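Local atomic coordinates of hydroxynitrile lyase (Passiflora edulis, PDB entry 5Y02), a protein that probably cleaves cyanohydrins such as (R)-mandelonitrile, bound here in its pocket, into an aldehyde and hydrogen cyanide, using a dimeric alpha/beta barrel domain. Residues Tyr31-Leu34 with Gln35-Ala38; Leu85-Ala88 with Lys89-Pro93; Ala73-Leu76 with Asn77-Ser81. All coordinates share one frame; numbering follows the deposited sequence.

Interaction 1 (Tyr31-Leu34 with Gln35-Ala38); sequences YGNL and QNIA. With MXN ((2R)-hydroxy(phenyl)ethanenitrile), chain M.
Gly-32 O and Asn-33 O accept hydrogen bonds from the backbone N of Gln-35 and Asn-36, respectively, three residues on, whereas Leu-34 O takes one from Ala-38 N, four on, at 2.7 Å, so the weakly bonded end of helix 21-37 mixes i to i+3 with i to i+4 bonds. Two polar side chains repeat the backbone pattern. Gln-35 starts in the crowded position, its CG between the backbone N and the carbonyl carbon (chi1 79°), and this folds it back over Gly-32: CG lies 3.3 Å from Gly-32 O, and NE2 adds a weak hydrogen bond to the same oxygen. Asn-36 ND2 donates to Asn-33 OD1 at 3.2 Å, with the two amide planes 45° apart and the donor tilted from the carbonyl plane of Asn-33. Alongside, Leu-34 CD2 meets Ile-37 CD1 at 4.3 Å, while the other branch, CD1, approaches MXN C5 at 4.0 Å. The side chain of Tyr-31 serves the ligand. Its OH is hydrogen-bonded to MXN O10, and either oxygen could donate; the modelled separation is very short and its exact value doubtful. His-9 NE2 also bonds to the mandelonitrile. Around this helix end, Tyr-31 packs on Val-11 of strand 7-15 and against the ring of Phe-91, whereas Leu-34 reaches Phe-87 on helix 82-91 and Phe-78 on helix 72-79.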
loop_
_atom_site.group_PDB
_atom_site.type_symbol
_atom_site.label_atom_id
_atom_site.label_comp_id
_atom_site.label_asym_id
_atom_site.label_seq_id
_atom_site.Cartn_x
_atom_site.Cartn_y
_atom_site.Cartn_z
ATOM N N TYR A 31 9.986 -11.013 -8.754
ATOM C CA TYR A 31 9.593 -10.537 -7.435
ATOM C C TYR A 31 8.723 -11.590 -6.725
ATOM O O TYR A 31 9.038 -11.994 -5.617
ATOM C CB TYR A 31 8.819 -9.230 -7.577
ATOM C CG TYR A 31 8.592 -8.402 -6.338
ATOM C CD1 TYR A 31 8.952 -8.827 -5.055
ATOM C CD2 TYR A 31 7.960 -7.171 -6.461
ATOM C CE1 TYR A 31 8.691 -8.038 -3.947
ATOM C CE2 TYR A 31 7.705 -6.386 -5.359
ATOM C CZ TYR A 31 8.065 -6.820 -4.113
ATOM O OH TYR A 31 7.816 -6.009 -3.024
ATOM N N GLY A 32 7.668 -12.030 -7.385
ATOM C CA GLY A 32 6.755 -13.046 -6.828
ATOM C C GLY A 32 7.462 -14.346 -6.459
ATOM O O GLY A 32 7.186 -14.933 -5.415
ATOM N N ASN A 33 8.407 -14.753 -7.295
ATOM C CA ASN A 33 9.197 -15.972 -7.076
ATOM C C ASN A 33 10.093 -15.951 -5.816
ATOM O O ASN A 33 10.490 -17.017 -5.305
ATOM C CB ASN A 33 10.031 -16.264 -8.318
ATOM C CG ASN A 33 10.673 -17.638 -8.276
ATOM O OD1 ASN A 33 10.002 -18.633 -8.023
ATOM N ND2 ASN A 33 11.978 -17.689 -8.481
ATOM N N LEU A 34 10.399 -14.758 -5.286
ATOM C CA LEU A 34 11.109 -14.672 -4.013
ATOM C C LEU A 34 10.417 -15.405 -2.877
ATOM O O LEU A 34 11.106 -15.875 -1.985
ATOM C CB LEU A 34 11.376 -13.221 -3.581
ATOM C CG LEU A 34 12.450 -12.455 -4.343
ATOM C CD1 LEU A 34 12.490 -10.994 -3.876
ATOM C CD2 LEU A 34 13.819 -13.078 -4.180
ATOM N N GLN A 35 9.088 -15.523 -2.891
ATOM C CA GLN A 35 8.402 -16.263 -1.829
ATOM C C GLN A 35 8.601 -17.805 -1.877
ATOM O O GLN A 35 8.401 -18.484 -0.863
ATOM C CB GLN A 35 6.927 -15.857 -1.739
ATOM C CG GLN A 35 5.993 -16.468 -2.748
ATOM C CD GLN A 35 4.706 -15.676 -2.865
ATOM O OE1 GLN A 35 4.069 -15.312 -1.847
ATOM N NE2 GLN A 35 4.313 -15.392 -4.108
ATOM N N ASN A 36 9.012 -18.345 -3.020
ATOM C CA ASN A 36 9.338 -19.772 -3.124
ATOM C C ASN A 36 10.736 -20.083 -2.626
ATOM O O ASN A 36 11.014 -21.216 -2.239
ATOM C CB ASN A 36 9.174 -20.246 -4.559
ATOM C CG ASN A 36 7.769 -20.048 -5.052
ATOM O OD1 ASN A 36 6.830 -20.618 -4.506
ATOM N ND2 ASN A 36 7.604 -19.202 -6.048
ATOM N N ILE A 37 11.620 -19.090 -2.656
ATOM C CA ILE A 37 12.923 -19.203 -2.019
ATOM C C ILE A 37 12.755 -18.841 -0.545
ATOM O O ILE A 37 13.083 -19.637 0.335
ATOM C CB ILE A 37 13.970 -18.250 -2.632
ATOM C CG1 ILE A 37 14.053 -18.412 -4.160
ATOM C CG2 ILE A 37 15.331 -18.482 -1.977
ATOM C CD1 ILE A 37 14.631 -17.200 -4.861
ATOM N N ALA A 38 12.239 -17.634 -0.301
ATOM C CA ALA A 38 12.066 -17.079 1.046
ATOM C C ALA A 38 10.887 -17.699 1.776
ATOM O O ALA A 38 9.737 -17.414 1.436
ATOM C CB ALA A 38 11.860 -15.564 0.974
HETATM C C1 MXN M . 12.071 -5.642 -2.582
HETATM C C2 MXN M . 13.124 -5.038 -3.263
HETATM C C3 MXN M . 14.363 -5.672 -3.365
HETATM C C4 MXN M . 14.536 -6.927 -2.791
HETATM C C5 MXN M . 13.497 -7.532 -2.099
HETATM C C6 MXN M . 12.263 -6.900 -1.992
HETATM C C7 MXN M . 10.788 -4.900 -2.469
HETATM C C8 MXN M . 11.108 -3.659 -1.727
HETATM N N9 MXN M . 11.371 -2.686 -1.138
HETATM O O10 MXN M . 9.812 -5.669 -1.741
#

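Interaction 2 (Leu85-Ala88 with Lys89-Pro93); sequences LEFA and KEFFP. With MXN ((2R)-hydroxy(phenyl)ethanenitrile), chain M.
Phe-87 O is gripped by two backbone donors, Phe-91 N at 2.8 Å and Glu-90 N at 3.0 Å, the first nearly in line with the carbonyl and the second well above its plane. This bifurcated acceptor belongs to the last turns of alpha-helix 82-91, which lines the mandelonitrile pocket of the dimeric alpha/beta barrel fold. The side chains illustrate how one helix face can be given over to aromatic rings. With CG of Phe-87 anti to the backbone N (chi1 179°), Phe-91 CB comes over one face of the Phe-87 ring in a CH-pi contact, 3.8 Å from the centroid. The ring planes differ by 21°, yet the rings are displaced so that little of one lies over the other. At the rim of the Phe-87 ring, near its plane, sits the ligand: CD2 is 3.7 Å from MXN C4. An alanine at Phe-87 would remove both the face under Phe-91 CB and the edge beside the phenyl group, and would probably leave the ligand freer to shift. Glu-90 OE2 lies 3.6 Å from Phe-87 CE1 and close to Asp-30 OD2, a proximity of like charges that might raise the pKa of one of the two acids. On the outer side, Lys-89 runs extended beside Glu-86, and its NZ makes a weakly bonded salt bridge with Glu-86 OE2. Phe-92, whose ring also meets Arg-57 of the second subunit in a cation-pi contact, rests CE2 on Ala-88 CB at 3.7 Å and brings CZ to 3.5 Å from MXN C2.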
loop_
_atom_site.group_PDB
_atom_site.type_symbol
_atom_site.label_atom_id
_atom_site.label_comp_id
_atom_site.label_asym_id
_atom_site.label_seq_id
_atom_site.Cartn_x
_atom_site.Cartn_y
_atom_site.Cartn_z
ATOM N N LEU A 85 19.023 -9.623 -2.545
ATOM C CA LEU A 85 20.028 -8.686 -3.045
ATOM C C LEU A 85 20.173 -8.784 -4.561
ATOM O O LEU A 85 20.382 -7.767 -5.226
ATOM C CB LEU A 85 21.384 -8.901 -2.380
ATOM C CG LEU A 85 21.485 -8.610 -0.886
ATOM C CD1 LEU A 85 22.823 -9.133 -0.384
ATOM C CD2 LEU A 85 21.331 -7.130 -0.568
ATOM N N GLU A 86 20.062 -9.995 -5.104
ATOM C CA GLU A 86 20.109 -10.165 -6.552
ATOM C C GLU A 86 18.915 -9.532 -7.236
ATOM O O GLU A 86 19.069 -8.906 -8.275
ATOM C CB GLU A 86 20.233 -11.643 -6.950
ATOM C CG GLU A 86 21.592 -12.244 -6.605
ATOM C CD GLU A 86 22.757 -11.493 -7.242
ATOM O OE1 GLU A 86 22.828 -11.470 -8.481
ATOM O OE2 GLU A 86 23.592 -10.912 -6.511
ATOM N N PHE A 87 17.727 -9.705 -6.655
ATOM C CA PHE A 87 16.529 -9.064 -7.184
ATOM C C PHE A 87 16.634 -7.525 -7.117
ATOM O O PHE A 87 16.223 -6.847 -8.052
ATOM C CB PHE A 87 15.281 -9.565 -6.464
ATOM C CG PHE A 87 14.025 -8.919 -6.949
ATOM C CD1 PHE A 87 13.578 -9.157 -8.238
ATOM C CD2 PHE A 87 13.328 -8.024 -6.149
ATOM C CE1 PHE A 87 12.448 -8.517 -8.724
ATOM C CE2 PHE A 87 12.185 -7.396 -6.619
ATOM C CZ PHE A 87 11.744 -7.648 -7.909
ATOM N N ALA A 88 17.216 -6.990 -6.042
ATOM C CA ALA A 88 17.356 -5.528 -5.868
ATOM C C ALA A 88 18.136 -4.882 -7.011
ATOM O O ALA A 88 17.859 -3.746 -7.382
ATOM C CB ALA A 88 18.030 -5.197 -4.540
ATOM N N LYS A 89 19.109 -5.619 -7.544
ATOM C CA LYS A 89 19.925 -5.147 -8.675
ATOM C C LYS A 89 19.116 -4.922 -9.948
ATOM O O LYS A 89 19.466 -4.065 -10.757
ATOM C CB LYS A 89 21.057 -6.135 -8.969
ATOM C CG LYS A 89 22.112 -6.186 -7.889
ATOM C CD LYS A 89 23.149 -7.255 -8.195
ATOM C CE LYS A 89 24.118 -7.362 -7.037
ATOM N NZ LYS A 89 25.302 -8.191 -7.379
ATOM N N GLU A 90 18.047 -5.692 -10.135
ATOM C CA GLU A 90 17.165 -5.437 -11.256
ATOM C C GLU A 90 15.983 -4.557 -10.896
ATOM O O GLU A 90 15.578 -3.758 -11.710
ATOM C CB GLU A 90 16.760 -6.718 -11.975
ATOM C CG GLU A 90 15.759 -7.615 -11.306
ATOM C CD GLU A 90 15.105 -8.604 -12.280
ATOM O OE1 GLU A 90 15.566 -8.792 -13.432
ATOM O OE2 GLU A 90 14.098 -9.193 -11.900
ATOM N N PHE A 91 15.451 -4.672 -9.677
ATOM C CA PHE A 91 14.227 -3.958 -9.338
ATOM C C PHE A 91 14.404 -2.445 -9.164
ATOM O O PHE A 91 13.695 -1.683 -9.798
ATOM C CB PHE A 91 13.586 -4.557 -8.099
ATOM C CG PHE A 91 12.256 -3.956 -7.776
ATOM C CD1 PHE A 91 11.175 -4.155 -8.625
ATOM C CD2 PHE A 91 12.087 -3.180 -6.630
ATOM C CE1 PHE A 91 9.935 -3.592 -8.340
ATOM C CE2 PHE A 91 10.858 -2.619 -6.336
ATOM C CZ PHE A 91 9.785 -2.826 -7.185
ATOM N N PHE A 92 15.324 -2.020 -8.301
ATOM C CA PHE A 92 15.448 -0.590 -7.986
ATOM C C PHE A 92 15.859 0.257 -9.196
ATOM O O PHE A 92 15.272 1.315 -9.416
ATOM C CB PHE A 92 16.360 -0.352 -6.764
ATOM C CG PHE A 92 15.779 -0.901 -5.477
ATOM C CD1 PHE A 92 14.528 -0.491 -5.038
ATOM C CD2 PHE A 92 16.484 -1.815 -4.707
ATOM C CE1 PHE A 92 13.968 -1.005 -3.882
ATOM C CE2 PHE A 92 15.945 -2.318 -3.529
ATOM C CZ PHE A 92 14.678 -1.915 -3.114
ATOM N N PRO A 93 16.820 -0.227 -10.015
ATOM C CA PRO A 93 17.159 0.541 -11.233
ATOM C C PRO A 93 16.040 0.606 -12.277
ATOM O O PRO A 93 16.016 1.544 -13.100
ATOM C CB PRO A 93 18.411 -0.178 -11.770
ATOM C CG PRO A 93 18.993 -0.835 -10.548
ATOM C CD PRO A 93 17.769 -1.334 -9.810
HETATM C C1 MXN M . 12.071 -5.642 -2.582
HETATM C C2 MXN M . 13.124 -5.038 -3.263
HETATM C C3 MXN M . 14.363 -5.672 -3.365
HETATM C C4 MXN M . 14.536 -6.927 -2.791
HETATM C C5 MXN M . 13.497 -7.532 -2.099
HETATM C C6 MXN M . 12.263 -6.900 -1.992
HETATM C C7 MXN M . 10.788 -4.900 -2.469
HETATM C C8 MXN M . 11.108 -3.659 -1.727
HETATM N N9 MXN M . 11.371 -2.686 -1.138
HETATM O O10 MXN M . 9.812 -5.669 -1.741
#

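Interaction 3 (Ala73-Leu76 with Asn77-Ser81); sequences ADFL and NFFYS. With MXN ((2R)-hydroxy(phenyl)ethanenitrile), chain M.
The mandelonitrile pocket draws part of its wall from the last turn of helix 72-79, where Phe-78 and Phe-79 approach the ligand and Phe-75, one turn earlier, runs beside Phe-79. The rings of Phe-75 and Phe-79 point the same way with their planes 21° apart, but they are slid, their centroids 5.4 Å from each other. The closest atoms are Phe-75 CZ and Phe-79 CD1, 3.9 Å apart, while Phe-79 CB stands over one face of the Phe-75 ring. Phe-78 swings its ring away from the preceding turn, with CG anti to the backbone N (chi1 167°), and so brings CE2 to 3.8 Å from MXN C5. Phe-79 CE1 lies 3.9 Å from the nitrile nitrogen, MXN N9. Leu-76 CD2 packs on Tyr-80 CE2. The helix also carries polar contacts: Phe-79 N donates to Phe-75 O at 2.8 Å, and Phe-78 N to Asp-74 O. A water donates to Asp-74 OD1 at 2.7 Å and accepts from Asn-77 ND2 at 3.2 Å, bridging one turn, and Asp-74 OD2 is held by Ser-71 OG. Where the helix ends, Ser-81 OG donates to Phe-78 O at 2.7 Å, in the carbonyl plane and on a lone pair, and Ser-81 N binds the same oxygen; Ser-81 also N-caps helix 82-91. Phe-75 and Phe-79 pack on Glu-55 of the second subunit. The chemistry is thus divided: aromatic carbons meet the bound mandelonitrile, probably mainly by van der Waals contact, whereas directional bonds fix the backbone beneath them.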
loop_
_atom_site.group_PDB
_atom_site.type_symbol
_atom_site.label_atom_id
_atom_site.label_comp_id
_atom_site.label_asym_id
_atom_site.label_seq_id
_atom_site.Cartn_x
_atom_site.Cartn_y
_atom_site.Cartn_z
ATOM N N ALA A 73 12.570 -8.866 12.375
ATOM C CA ALA A 73 13.750 -9.743 12.249
ATOM C C ALA A 73 13.718 -10.554 10.960
ATOM O O ALA A 73 14.710 -10.626 10.231
ATOM C CB ALA A 73 13.853 -10.686 13.446
ATOM N N ASP A 74 12.569 -11.156 10.685
ATOM C CA ASP A 74 12.398 -11.965 9.487
ATOM C C ASP A 74 12.473 -11.106 8.222
ATOM O O ASP A 74 13.109 -11.509 7.257
ATOM C CB ASP A 74 11.084 -12.741 9.523
ATOM C CG ASP A 74 11.101 -13.873 10.543
ATOM O OD1 ASP A 74 12.054 -14.665 10.527
ATOM O OD2 ASP A 74 10.163 -13.960 11.365
ATOM N N PHE A 75 11.874 -9.916 8.252
ATOM C CA PHE A 75 11.996 -8.997 7.120
ATOM C C PHE A 75 13.453 -8.661 6.797
ATOM O O PHE A 75 13.878 -8.723 5.639
ATOM C CB PHE A 75 11.204 -7.694 7.337
ATOM C CG PHE A 75 11.400 -6.716 6.218
ATOM C CD1 PHE A 75 10.829 -6.957 4.985
ATOM C CD2 PHE A 75 12.235 -5.632 6.365
ATOM C CE1 PHE A 75 11.018 -6.081 3.920
ATOM C CE2 PHE A 75 12.448 -4.754 5.307
ATOM C CZ PHE A 75 11.847 -4.990 4.081
ATOM N N LEU A 76 14.210 -8.303 7.821
ATOM C CA LEU A 76 15.592 -7.906 7.645
ATOM C C LEU A 76 16.493 -9.074 7.215
ATOM O O LEU A 76 17.377 -8.898 6.376
ATOM C CB LEU A 76 16.102 -7.222 8.909
ATOM C CG LEU A 76 15.476 -5.851 9.180
ATOM C CD1 LEU A 76 15.827 -5.343 10.569
ATOM C CD2 LEU A 76 15.911 -4.836 8.125
ATOM N N ASN A 77 16.238 -10.267 7.741
ATOM C CA ASN A 77 16.928 -11.474 7.221
ATOM C C ASN A 77 16.624 -11.684 5.729
ATOM O O ASN A 77 17.530 -11.923 4.938
ATOM C CB ASN A 77 16.543 -12.718 8.028
ATOM C CG ASN A 77 17.155 -12.725 9.421
ATOM O OD1 ASN A 77 18.250 -12.198 9.633
ATOM N ND2 ASN A 77 16.451 -13.323 10.377
ATOM N N PHE A 78 15.348 -11.564 5.362
ATOM C CA PHE A 78 14.923 -11.618 3.960
ATOM C C PHE A 78 15.614 -10.562 3.085
ATOM O O PHE A 78 16.232 -10.892 2.061
ATOM C CB PHE A 78 13.410 -11.446 3.866
ATOM C CG PHE A 78 12.909 -11.177 2.475
ATOM C CD1 PHE A 78 12.746 -12.222 1.569
ATOM C CD2 PHE A 78 12.590 -9.875 2.072
ATOM C CE1 PHE A 78 12.271 -11.981 0.285
ATOM C CE2 PHE A 78 12.120 -9.626 0.785
ATOM C CZ PHE A 78 11.964 -10.682 -0.112
ATOM N N PHE A 79 15.517 -9.303 3.501
ATOM C CA PHE A 79 15.916 -8.170 2.650
ATOM C C PHE A 79 17.411 -8.154 2.321
ATOM O O PHE A 79 17.804 -7.684 1.248
ATOM C CB PHE A 79 15.476 -6.844 3.294
ATOM C CG PHE A 79 15.423 -5.695 2.334
ATOM C CD1 PHE A 79 14.465 -5.663 1.330
ATOM C CD2 PHE A 79 16.331 -4.647 2.429
ATOM C CE1 PHE A 79 14.412 -4.602 0.435
ATOM C CE2 PHE A 79 16.278 -3.579 1.541
ATOM C CZ PHE A 79 15.317 -3.556 0.546
ATOM N N TYR A 80 18.238 -8.696 3.219
ATOM C CA TYR A 80 19.674 -8.805 2.976
ATOM C C TYR A 80 20.129 -10.222 2.621
ATOM O O TYR A 80 21.331 -10.483 2.594
ATOM C CB TYR A 80 20.445 -8.192 4.157
ATOM C CG TYR A 80 20.140 -6.704 4.248
ATOM C CD1 TYR A 80 20.843 -5.779 3.477
ATOM C CD2 TYR A 80 19.092 -6.235 5.041
ATOM C CE1 TYR A 80 20.538 -4.420 3.527
ATOM C CE2 TYR A 80 18.775 -4.890 5.097
ATOM C CZ TYR A 80 19.497 -3.985 4.337
ATOM O OH TYR A 80 19.173 -2.655 4.397
ATOM N N SER A 81 19.188 -11.106 2.293
ATOM C CA SER A 81 19.511 -12.458 1.819
ATOM C C SER A 81 20.027 -12.383 0.381
ATOM O O SER A 81 19.731 -11.421 -0.342
ATOM C CB SER A 81 18.297 -13.395 1.885
ATOM O OG SER A 81 17.279 -13.056 0.940
HETATM C C1 MXN M . 12.071 -5.642 -2.582
HETATM C C2 MXN M . 13.124 -5.038 -3.263
HETATM C C3 MXN M . 14.363 -5.672 -3.365
HETATM C C4 MXN M . 14.536 -6.927 -2.791
HETATM C C5 MXN M . 13.497 -7.532 -2.099
HETATM C C6 MXN M . 12.263 -6.900 -1.992
HETATM C C7 MXN M . 10.788 -4.900 -2.469
HETATM C C8 MXN M . 11.108 -3.659 -1.727
HETATM N N9 MXN M . 11.371 -2.686 -1.138
HETATM O O10 MXN M . 9.812 -5.669 -1.741
HETATM O O HOH W 1 14.188 -15.192 8.988
#

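In the fold
From the N terminus, the contacts come in series: interaction 1 at the end of helix 21-37, interaction 3 on helix 72-79, then interaction 2 on helix 82-91. Each closes only local helical turns, so none nests in or crosses another; the long-range order arises where their side chains meet. Tyr-31 CB touches Phe-87 CZ at 3.3 Å, joining interactions 1 and 2. Ala-38 CB lies 3.5 Å from Phe-78 CD1, joining 1 and 3. The short link between helices 72-79 and 82-91 is packed by Leu-85 against Tyr-80. Three helix ends thereby converge on one mandelonitrile, beside the antiparallel sheet that supplies His-9.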